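Local coordinates for protein Ion-channel modulator raklp (Rhipicephalus appendiculatus, PDB 2W8X) that modulates ion channels as a tick saliva protein with a highly modified Kunitz/BPTI fold, probably acting on maxiK channels of the host, at residues A[22-28]-A[44-49]; A[1-5]-A[13-18]; A[30-34]-A[51-56]. All blocks are in the same frame, centred on the assembly; numbering follows the deposited sequence. Where two conformers were deposited one is given.

Overall arrangement
From the N terminus, contact 2 closes first: residues 1-5 are bound back to Cys18, just past helix 14-17, by a disulfide, completing a short loop before the other two contacts open. Contact 1 then begins at residues 22-28 and contact 3 at 30-34; their partners follow in the same order, at 44-49 and 51-56, so the two loops cross and neither nests in the other. Contact 1 pairs strand 27-28 with strand 44-46, while contact 3 joins strand 31-35 to the chain leading into helix 56-70. Backbone of Lys5 and Asp48 links contacts 1 and 2, His33 and Gly44 link 1 and 3, and Asn51 reaches Cys18 between 3 and 2.

Contact 1 of 3, residues A[22-28]-A[44-49]; sequences LQLGRHS and GGYRDN
Tyr46 lies between Gln23 and His27, its ring contacted on both faces. Over one face stands Gln23 CA, 3.9 Å from the ring centroid and close to the ring normal, which makes a CH-pi contact. The Gln23 side chain continues alongside the ring in the same direction, bringing CG to 3.5 Å from Tyr46 CZ. On the opposite face His27 presents its edge, with CD2 above the rim of the phenol; the ring centroids of His27 and Tyr46 are 5.0 Å apart and the planes 74° apart, the geometry of a T-shaped pair. His27 reaches this place with CG anti to its backbone N (chi1 -170°), on the same side of the paired strands as Tyr46. One face of the imidazole is in turn met by Gly45 O.

The Leu24 carbonyl O accepts from Asp48 N at 2.8 Å, and Leu24 CB rests against the Asp48 backbone. Arg47 N donates to Arg26 O at 3.0 Å, and Asn49 ND2 to Leu22 O at 3.0 Å, here in the carbonyl plane and on a lone pair. Asn49 ND2 also bonds Asp19 O, while Asn49 OD1 accepts from Asn51 N. A water joins Arg26 N to Asp48 OD2, whereas Asp48 OD1 is bonded to Ser55 of the second subunit.

Beyond the aromatic pair, Ser28 and Gly45 exchange two backbone bonds: Ser28 N to Gly45 O at 2.8 Å and Gly45 N to Ser28 O at 3.1 Å. His27 and Tyr46 form the adjoining non-hydrogen-bonded pair, and the chain then leaves the ladder through a type I beta turn from Tyr46 to Asn49. The result is a short antiparallel two-stranded pairing beside hairpin 31-42, part of this much altered Kunitz/BPTI-type domain.

Contact 2 of 3, residues A[1-5]-A[13-18]; sequences FNCNK and RSLCEC
Phe1 takes a chi1 of 45°, setting CG between its own backbone N and carbonyl carbon, and this turns the ring back among residues 13-18. Cys3 and Cys18 both carry their sulfurs beside the backbone N and anti to the carbonyl carbon, and the two are joined as a disulfide with Cys3 SG 2.0 Å from Cys18 SG. The disulfide torsion of -93° is close to the relaxed right angle and has left-handed sign.

The aromatic ring is surrounded by unlike groups. Cys18 SG lies at its edge, 3.7 Å from Phe1 CE1, a sulfur-aromatic contact made near the ring plane. Glu17 approaches obliquely with CB 3.5 Å from Phe1 CZ, and Ser14 N is over one face. On its CE2 side the ring turns its edge to one face of the Arg13 guanidinium, Phe1 CE2 lying 3.9 Å from Arg13 NH2; the two planes are 67° apart, so the groups cross and do not stack.

That guanidinium is fixed by a side-on salt bridge to Glu17, four residues on. Arg13 NE donates to Glu17 OE2 at 2.8 Å, almost in the guanidinium plane, and Arg13 NH2 to Glu17 OE1 at 2.7 Å, on the syn lone pair. On the other segment, Asn2 OD1 accepts from Asn4 N at 3.0 Å, closing an Asx turn around Cys3.

The covalent bond therefore ties the N-terminal arm to the end of the short helix, whose Cys16 is itself disulfide-bonded to Cys63 of helix 56-70; Phe1 adds apolar and sulfur contacts, while the paired charges of Arg13 and Glu17 would largely compensate one another beside the ring.

Contact 3 of 3, residues A[30-34]-A[51-56]; sequences QLWHY and NSHSSS
The Trp32 indole is laid flat against the start of helix 56-70. Over one face sits Ser56, whose CB is 3.5 Å from the centroid of the six-membered ring and almost on its normal, a CH-pi contact; the peptide linking Ser55 to Ser56 covers the pyrrole part of the same face, with Ser56 N 3.5 Å from Trp32 CD1. At the edge of the indole, near its plane, lies His53 O. The imidazole of His53 is met at its own edge, in plane, by Trp32 O and by Asn51 OD1. The carbonyls of Trp32 and His53 thus each border the other residue's ring.

These two residues also form one antiparallel hydrogen-bonded bridge. Trp32 N donates to His53 O at 2.9 Å, and His53 N returns the bond to Trp32 O at 2.8 Å.

Two residues along, a side chain takes over the pairing. A chi1 of -177° swings the Asn51 amide away from its own N and alongside Tyr34: OD1 accepts from Tyr34 N at 2.9 Å in a nearly straight bond of 177°, and ND2 donates to Tyr34 O at 3.0 Å. Both acceptors are used in the carbonyl plane, on a lone pair. His53 NE2 adds a weak bond to Asn51 OD1. At the other end a water spans Gln30 O and Ser54 O. Ser55 is the N-cap of helix 56-70 (its OG bonds Ala58 N), so the contact seats the strand at the helix entrance, and Ser54 and Ser55 bond Arg47 and Asp48 of the second subunit.

Chemically, the Asn51 amide supplies both the donor and the acceptor that a strand neighbour would offer Tyr34, satisfying buried polar atoms where the single bridge ends; Asn51 ND2 extends the network to Cys18, just past helix 14-17, and His53 NE2 to Leu15 within it.

Contact 1 of 3, residues A[22-28]-A[44-49]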
loop_
_atom_site.group_PDB
_atom_site.type_symbol
_atom_site.label_atom_id
_atom_site.label_comp_id
_atom_site.label_asym_id
_atom_site.label_seq_id
_atom_site.Cartn_x
_atom_site.Cartn_y
_atom_site.Cartn_z
ATOM N N LEU A 22 -12.424 9.016 1.130
ATOM C CA LEU A 22 -11.906 9.785 2.248
ATOM C C LEU A 22 -10.597 10.474 1.832
ATOM O O LEU A 22 -9.621 9.810 1.448
ATOM C CB LEU A 22 -11.638 8.921 3.485
ATOM C CG LEU A 22 -12.749 8.485 4.389
ATOM C CD1 LEU A 22 -12.126 7.615 5.485
ATOM C CD2 LEU A 22 -13.546 9.702 4.967
ATOM N N GLN A 23 -10.585 11.791 1.925
ATOM C CA GLN A 23 -9.538 12.666 1.375
ATOM C C GLN A 23 -8.391 12.816 2.356
ATOM O O GLN A 23 -8.082 13.892 2.871
ATOM C CB GLN A 23 -10.157 14.000 0.951
ATOM C CG GLN A 23 -11.207 13.809 -0.140
ATOM C CD GLN A 23 -11.836 15.088 -0.683
ATOM O OE1 GLN A 23 -12.247 15.118 -1.834
ATOM N NE2 GLN A 23 -11.853 16.122 0.092
ATOM N N LEU A 24 -7.745 11.679 2.608
ATOM C CA LEU A 24 -6.623 11.589 3.517
ATOM C C LEU A 24 -5.326 11.627 2.714
ATOM O O LEU A 24 -5.002 10.668 1.982
ATOM C CB LEU A 24 -6.724 10.325 4.333
ATOM C CG LEU A 24 -7.886 10.218 5.325
ATOM C CD1 LEU A 24 -8.077 8.739 5.760
ATOM C CD2 LEU A 24 -7.614 11.163 6.506
ATOM N N GLY A 25 -4.618 12.745 2.830
ATOM C CA GLY A 25 -3.474 13.026 1.999
ATOM C C GLY A 25 -3.837 13.461 0.600
ATOM O O GLY A 25 -5.022 13.485 0.196
ATOM N N ARG A 26 -2.822 13.829 -0.151
ATOM C CA ARG A 26 -3.038 14.352 -1.501
ATOM C C ARG A 26 -3.506 13.244 -2.446
ATOM O O ARG A 26 -3.068 12.097 -2.351
ATOM C CB ARG A 26 -1.736 14.925 -2.030
ATOM C CG ARG A 26 -1.253 16.139 -1.300
ATOM C CD ARG A 26 -0.465 17.070 -2.241
ATOM N NE ARG A 26 0.147 18.179 -1.506
ATOM C CZ ARG A 26 -0.508 19.218 -0.985
ATOM N NH1 ARG A 26 -1.837 19.332 -1.108
ATOM N NH2 ARG A 26 0.179 20.156 -0.324
ATOM N N HIS A 27 -4.395 13.592 -3.352
ATOM C CA HIS A 27 -4.810 12.692 -4.393
ATOM C C HIS A 27 -3.648 12.388 -5.337
ATOM O O HIS A 27 -2.839 13.269 -5.652
ATOM C CB HIS A 27 -5.988 13.289 -5.157
ATOM C CG HIS A 27 -6.614 12.330 -6.095
ATOM N ND1 HIS A 27 -6.276 12.262 -7.431
ATOM C CD2 HIS A 27 -7.567 11.397 -5.890
ATOM C CE1 HIS A 27 -7.000 11.314 -8.006
ATOM N NE2 HIS A 27 -7.784 10.762 -7.094
ATOM N N SER A 28 -3.607 11.157 -5.821
ATOM C CA SER A 28 -2.719 10.750 -6.921
ATOM C C SER A 28 -3.465 9.989 -7.990
ATOM O O SER A 28 -4.162 9.009 -7.703
ATOM C CB SER A 28 -1.611 9.851 -6.406
ATOM O OG SER A 28 -0.847 9.356 -7.508
ATOM N N GLY A 44 -7.113 5.911 -9.327
ATOM C CA GLY A 44 -7.036 7.037 -8.409
ATOM C C GLY A 44 -6.974 6.574 -6.973
ATOM O O GLY A 44 -7.548 5.541 -6.591
ATOM N N GLY A 45 -6.299 7.356 -6.147
ATOM C CA GLY A 45 -6.358 7.133 -4.677
ATOM C C GLY A 45 -5.783 8.299 -3.924
ATOM O O GLY A 45 -4.999 9.073 -4.478
ATOM N N TYR A 46 -6.169 8.420 -2.647
ATOM C CA TYR A 46 -5.601 9.404 -1.738
ATOM C C TYR A 46 -4.447 8.775 -0.968
ATOM O O TYR A 46 -4.591 7.698 -0.372
ATOM C CB TYR A 46 -6.676 9.947 -0.796
ATOM C CG TYR A 46 -7.750 10.743 -1.527
ATOM C CD1 TYR A 46 -7.588 12.080 -1.822
ATOM C CD2 TYR A 46 -8.943 10.131 -1.889
ATOM C CE1 TYR A 46 -8.590 12.760 -2.505
ATOM C CE2 TYR A 46 -9.919 10.805 -2.564
ATOM C CZ TYR A 46 -9.737 12.116 -2.865
ATOM O OH TYR A 46 -10.784 12.813 -3.523
ATOM N N ARG A 47 -3.311 9.473 -0.963
ATOM C CA ARG A 47 -2.012 8.906 -0.566
ATOM C C ARG A 47 -1.939 8.397 0.870
ATOM O O ARG A 47 -1.129 7.517 1.176
ATOM C CB ARG A 47 -0.879 9.913 -0.798
ATOM C CG ARG A 47 -0.534 10.133 -2.250
ATOM C CD ARG A 47 0.609 11.108 -2.400
ATOM N NE ARG A 47 1.115 11.139 -3.769
ATOM C CZ ARG A 47 1.991 12.019 -4.205
ATOM N NH1 ARG A 47 2.449 12.951 -3.381
ATOM N NH2 ARG A 47 2.376 11.993 -5.468
ATOM N N ASP A 48 -2.739 8.972 1.757
ATOM C CA ASP A 48 -2.719 8.591 3.151
ATOM C C ASP A 48 -3.970 7.808 3.595
ATOM O O ASP A 48 -4.190 7.599 4.801
ATOM C CB ASP A 48 -2.478 9.804 4.044
ATOM C CG ASP A 48 -1.105 10.370 3.892
ATOM O OD1 ASP A 48 -0.170 9.563 3.710
ATOM O OD2 ASP A 48 -0.954 11.618 3.972
ATOM N N ASN A 49 -4.760 7.342 2.635
ATOM C CA ASN A 49 -5.908 6.488 2.905
ATOM C C ASN A 49 -5.460 5.038 2.840
ATOM O O ASN A 49 -4.799 4.640 1.877
ATOM C CB ASN A 49 -6.981 6.815 1.840
ATOM C CG ASN A 49 -8.319 6.121 2.034
ATOM O OD1 ASN A 49 -8.413 4.967 2.481
ATOM N ND2 ASN A 49 -9.398 6.858 1.699
HETATM O O HOH W 1 -0.186 13.277 1.420
#

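Contact 2 of 3, residues A[1-5]-A[13-18]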
loop_
_atom_site.group_PDB
_atom_site.type_symbol
_atom_site.label_atom_id
_atom_site.label_comp_id
_atom_site.label_asym_id
_atom_site.label_seq_id
_atom_site.Cartn_x
_atom_site.Cartn_y
_atom_site.Cartn_z
ATOM N N PHE A 1 -11.727 0.161 12.533
ATOM C CA PHE A 1 -10.310 0.091 12.113
ATOM C C PHE A 1 -9.822 1.477 11.635
ATOM O O PHE A 1 -10.583 2.343 11.222
ATOM C CB PHE A 1 -10.080 -0.976 10.996
ATOM C CG PHE A 1 -11.115 -0.941 9.905
ATOM C CD1 PHE A 1 -11.053 -0.002 8.893
ATOM C CD2 PHE A 1 -12.187 -1.822 9.911
ATOM C CE1 PHE A 1 -12.032 0.070 7.928
ATOM C CE2 PHE A 1 -13.163 -1.749 8.937
ATOM C CZ PHE A 1 -13.085 -0.799 7.941
ATOM N N ASN A 2 -8.520 1.646 11.694
ATOM C CA ASN A 2 -7.858 2.855 11.178
ATOM C C ASN A 2 -7.889 2.906 9.667
ATOM O O ASN A 2 -7.692 1.886 9.008
ATOM C CB ASN A 2 -6.428 2.873 11.657
ATOM C CG ASN A 2 -5.656 4.046 11.145
ATOM O OD1 ASN A 2 -6.108 5.195 11.240
ATOM N ND2 ASN A 2 -4.491 3.774 10.561
ATOM N N CYS A 3 -8.093 4.104 9.135
ATOM C CA CYS A 3 -7.972 4.390 7.715
ATOM C C CYS A 3 -6.901 5.420 7.339
ATOM O O CYS A 3 -6.715 5.691 6.161
ATOM C CB CYS A 3 -9.309 4.853 7.155
ATOM S SG CYS A 3 -10.588 3.550 7.152
ATOM N N ASN A 4 -6.274 6.052 8.333
ATOM C CA ASN A 4 -5.284 7.095 8.087
ATOM C C ASN A 4 -3.884 6.493 8.235
ATOM O O ASN A 4 -3.429 6.249 9.355
ATOM C CB ASN A 4 -5.491 8.245 9.094
ATOM C CG ASN A 4 -4.613 9.403 8.843
ATOM O OD1 ASN A 4 -3.585 9.288 8.153
ATOM N ND2 ASN A 4 -4.993 10.564 9.392
ATOM N N LYS A 5 -3.242 6.271 7.086
ATOM C CA LYS A 5 -1.888 5.717 7.010
ATOM C C LYS A 5 -0.833 6.496 7.724
ATOM O O LYS A 5 0.213 5.936 8.066
ATOM C CB LYS A 5 -1.449 5.584 5.519
ATOM C CG LYS A 5 -2.120 4.508 4.906
ATOM C CD LYS A 5 -1.319 3.760 3.830
ATOM C CE LYS A 5 -1.609 4.347 2.566
ATOM N NZ LYS A 5 -1.480 3.406 1.353
ATOM N N ARG A 13 -8.157 -5.637 6.484
ATOM C CA ARG A 13 -9.507 -5.156 6.247
ATOM C C ARG A 13 -9.522 -3.690 5.754
ATOM O O ARG A 13 -10.266 -3.364 4.844
ATOM C CB ARG A 13 -10.382 -5.251 7.501
ATOM C CG ARG A 13 -10.814 -6.643 7.815
ATOM C CD ARG A 13 -11.784 -6.650 9.012
ATOM N NE ARG A 13 -13.062 -6.056 8.675
ATOM C CZ ARG A 13 -13.998 -5.668 9.546
ATOM N NH1 ARG A 13 -13.817 -5.817 10.868
ATOM N NH2 ARG A 13 -15.116 -5.123 9.107
ATOM N N SER A 14 -8.694 -2.844 6.350
ATOM C CA SER A 14 -8.700 -1.424 6.050
ATOM C C SER A 14 -8.300 -1.135 4.600
ATOM O O SER A 14 -8.747 -0.153 4.026
ATOM C CB SER A 14 -7.765 -0.677 7.008
ATOM O OG SER A 14 -6.394 -0.798 6.646
ATOM N N LEU A 15 -7.470 -2.002 4.019
ATOM C CA LEU A 15 -7.060 -1.887 2.612
ATOM C C LEU A 15 -8.238 -1.882 1.639
ATOM O O LEU A 15 -8.148 -1.339 0.541
ATOM C CB LEU A 15 -6.133 -3.047 2.221
ATOM C CG LEU A 15 -4.843 -3.236 2.990
ATOM C CD1 LEU A 15 -4.117 -4.488 2.479
ATOM C CD2 LEU A 15 -3.963 -1.994 2.897
ATOM N N CYS A 16 -9.340 -2.510 2.037
ATOM C CA CYS A 16 -10.459 -2.758 1.161
ATOM C C CYS A 16 -11.777 -2.134 1.635
ATOM O O CYS A 16 -12.645 -1.820 0.809
ATOM C CB CYS A 16 -10.642 -4.270 1.000
ATOM S SG CYS A 16 -9.122 -5.117 0.503
ATOM N N GLU A 17 -11.914 -1.932 2.947
ATOM C CA GLU A 17 -13.151 -1.455 3.538
ATOM C C GLU A 17 -13.144 0.047 3.889
ATOM O O GLU A 17 -14.202 0.639 4.113
ATOM C CB GLU A 17 -13.425 -2.278 4.803
ATOM C CG GLU A 17 -13.773 -3.691 4.512
ATOM C CD GLU A 17 -14.037 -4.495 5.765
ATOM O OE1 GLU A 17 -14.858 -4.034 6.599
ATOM O OE2 GLU A 17 -13.413 -5.561 5.926
ATOM N N CYS A 18 -11.967 0.656 3.984
ATOM C CA CYS A 18 -11.899 2.111 4.125
ATOM C C CYS A 18 -12.555 2.772 2.930
ATOM O O CYS A 18 -12.334 2.349 1.814
ATOM C CB CYS A 18 -10.455 2.571 4.278
ATOM S SG CYS A 18 -9.775 2.146 5.906
#

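Contact 3 of 3, residues A[30-34]-A[51-56]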
loop_
_atom_site.group_PDB
_atom_site.type_symbol
_atom_site.label_atom_id
_atom_site.label_comp_id
_atom_site.label_asym_id
_atom_site.label_seq_id
_atom_site.Cartn_x
_atom_site.Cartn_y
_atom_site.Cartn_z
ATOM N N GLN A 30 -2.137 8.119 -10.165
ATOM C CA GLN A 30 -1.449 6.863 -10.454
ATOM C C GLN A 30 -1.643 5.776 -9.401
ATOM O O GLN A 30 -1.212 4.628 -9.599
ATOM C CB GLN A 30 0.046 7.102 -10.671
ATOM C CG GLN A 30 0.391 7.777 -12.005
ATOM C CD GLN A 30 -0.097 9.190 -12.184
ATOM O OE1 GLN A 30 -0.688 9.510 -13.226
ATOM N NE2 GLN A 30 0.157 10.049 -11.208
ATOM N N LEU A 31 -2.277 6.128 -8.282
ATOM C CA LEU A 31 -2.676 5.125 -7.303
ATOM C C LEU A 31 -3.984 4.481 -7.763
ATOM O O LEU A 31 -4.613 4.963 -8.686
ATOM C CB LEU A 31 -2.794 5.742 -5.908
ATOM C CG LEU A 31 -1.482 6.293 -5.351
ATOM C CD1 LEU A 31 -1.751 6.860 -3.960
ATOM C CD2 LEU A 31 -0.340 5.248 -5.311
ATOM N N TRP A 32 -4.372 3.395 -7.095
ATOM C CA TRP A 32 -5.630 2.700 -7.306
ATOM C C TRP A 32 -6.399 2.566 -5.991
ATOM O O TRP A 32 -5.821 2.676 -4.897
ATOM C CB TRP A 32 -5.317 1.286 -7.850
ATOM C CG TRP A 32 -4.676 1.330 -9.221
ATOM C CD1 TRP A 32 -3.402 1.721 -9.526
ATOM C CD2 TRP A 32 -5.310 1.017 -10.475
ATOM N NE1 TRP A 32 -3.203 1.674 -10.893
ATOM C CE2 TRP A 32 -4.354 1.237 -11.494
ATOM C CE3 TRP A 32 -6.576 0.551 -10.828
ATOM C CZ2 TRP A 32 -4.647 0.992 -12.834
ATOM C CZ3 TRP A 32 -6.854 0.313 -12.157
ATOM C CH2 TRP A 32 -5.898 0.550 -13.130
ATOM N N HIS A 33 -7.700 2.309 -6.087
ATOM C CA HIS A 33 -8.529 2.084 -4.919
ATOM C C HIS A 33 -9.506 0.970 -5.204
ATOM O O HIS A 33 -9.857 0.695 -6.357
ATOM C CB HIS A 33 -9.281 3.372 -4.504
ATOM C CG HIS A 33 -10.340 3.792 -5.470
ATOM N ND1 HIS A 33 -10.072 4.532 -6.610
ATOM C CD2 HIS A 33 -11.652 3.469 -5.532
ATOM C CE1 HIS A 33 -11.200 4.716 -7.280
ATOM N NE2 HIS A 33 -12.170 4.047 -6.671
ATOM N N TYR A 34 -9.968 0.349 -4.138
ATOM C CA TYR A 34 -10.976 -0.694 -4.239
ATOM C C TYR A 34 -12.379 -0.165 -3.976
ATOM O O TYR A 34 -12.607 0.523 -2.973
ATOM C CB TYR A 34 -10.667 -1.802 -3.270
ATOM C CG TYR A 34 -11.620 -2.985 -3.271
ATOM C CD1 TYR A 34 -11.718 -3.839 -4.370
ATOM C CD2 TYR A 34 -12.365 -3.294 -2.147
ATOM C CE1 TYR A 34 -12.554 -4.969 -4.334
ATOM C CE2 TYR A 34 -13.170 -4.422 -2.095
ATOM C CZ TYR A 34 -13.265 -5.253 -3.184
ATOM O OH TYR A 34 -14.085 -6.353 -3.108
ATOM N N ASN A 51 -7.066 2.534 1.997
ATOM C CA ASN A 51 -7.552 2.052 0.717
ATOM C C ASN A 51 -6.994 2.909 -0.409
ATOM O O ASN A 51 -7.677 3.730 -1.026
ATOM C CB ASN A 51 -9.074 1.952 0.706
ATOM C CG ASN A 51 -9.640 1.384 -0.577
ATOM O OD1 ASN A 51 -8.922 0.973 -1.522
ATOM N ND2 ASN A 51 -10.979 1.305 -0.607
ATOM N N SER A 52 -5.694 2.726 -0.620
ATOM C CA SER A 52 -4.941 3.312 -1.756
ATOM C C SER A 52 -3.818 2.342 -2.020
ATOM O O SER A 52 -3.189 1.835 -1.073
ATOM C CB SER A 52 -4.388 4.732 -1.473
ATOM O OG SER A 52 -3.447 4.762 -0.422
ATOM N N HIS A 53 -3.624 2.031 -3.288
ATOM C CA HIS A 53 -2.782 0.901 -3.710
ATOM C C HIS A 53 -1.818 1.347 -4.791
ATOM O O HIS A 53 -2.158 2.182 -5.622
ATOM C CB HIS A 53 -3.678 -0.227 -4.214
ATOM C CG HIS A 53 -4.679 -0.676 -3.196
ATOM N ND1 HIS A 53 -4.508 -1.819 -2.434
ATOM C CD2 HIS A 53 -5.860 -0.137 -2.818
ATOM C CE1 HIS A 53 -5.553 -1.952 -1.635
ATOM N NE2 HIS A 53 -6.378 -0.933 -1.831
ATOM N N SER A 54 -0.606 0.790 -4.777
ATOM C CA SER A 54 0.448 1.229 -5.688
ATOM C C SER A 54 0.330 0.750 -7.132
ATOM O O SER A 54 0.982 1.292 -8.025
ATOM C CB SER A 54 1.796 0.832 -5.121
ATOM O OG SER A 54 1.895 -0.563 -4.894
ATOM N N SER A 55 -0.485 -0.271 -7.352
ATOM C CA SER A 55 -0.750 -0.791 -8.701
ATOM C C SER A 55 -2.098 -1.483 -8.751
ATOM O O SER A 55 -2.654 -1.849 -7.721
ATOM C CB SER A 55 0.336 -1.796 -9.092
ATOM O OG SER A 55 0.251 -3.015 -8.317
ATOM N N SER A 56 -2.618 -1.688 -9.964
ATOM C CA SER A 56 -3.854 -2.444 -10.153
ATOM C C SER A 56 -3.682 -3.865 -9.635
ATOM O O SER A 56 -4.561 -4.386 -8.960
ATOM C CB SER A 56 -4.328 -2.430 -11.622
ATOM O OG SER A 56 -5.494 -3.242 -11.825
HETATM O O HOH W 2 1.539 3.834 -8.693
#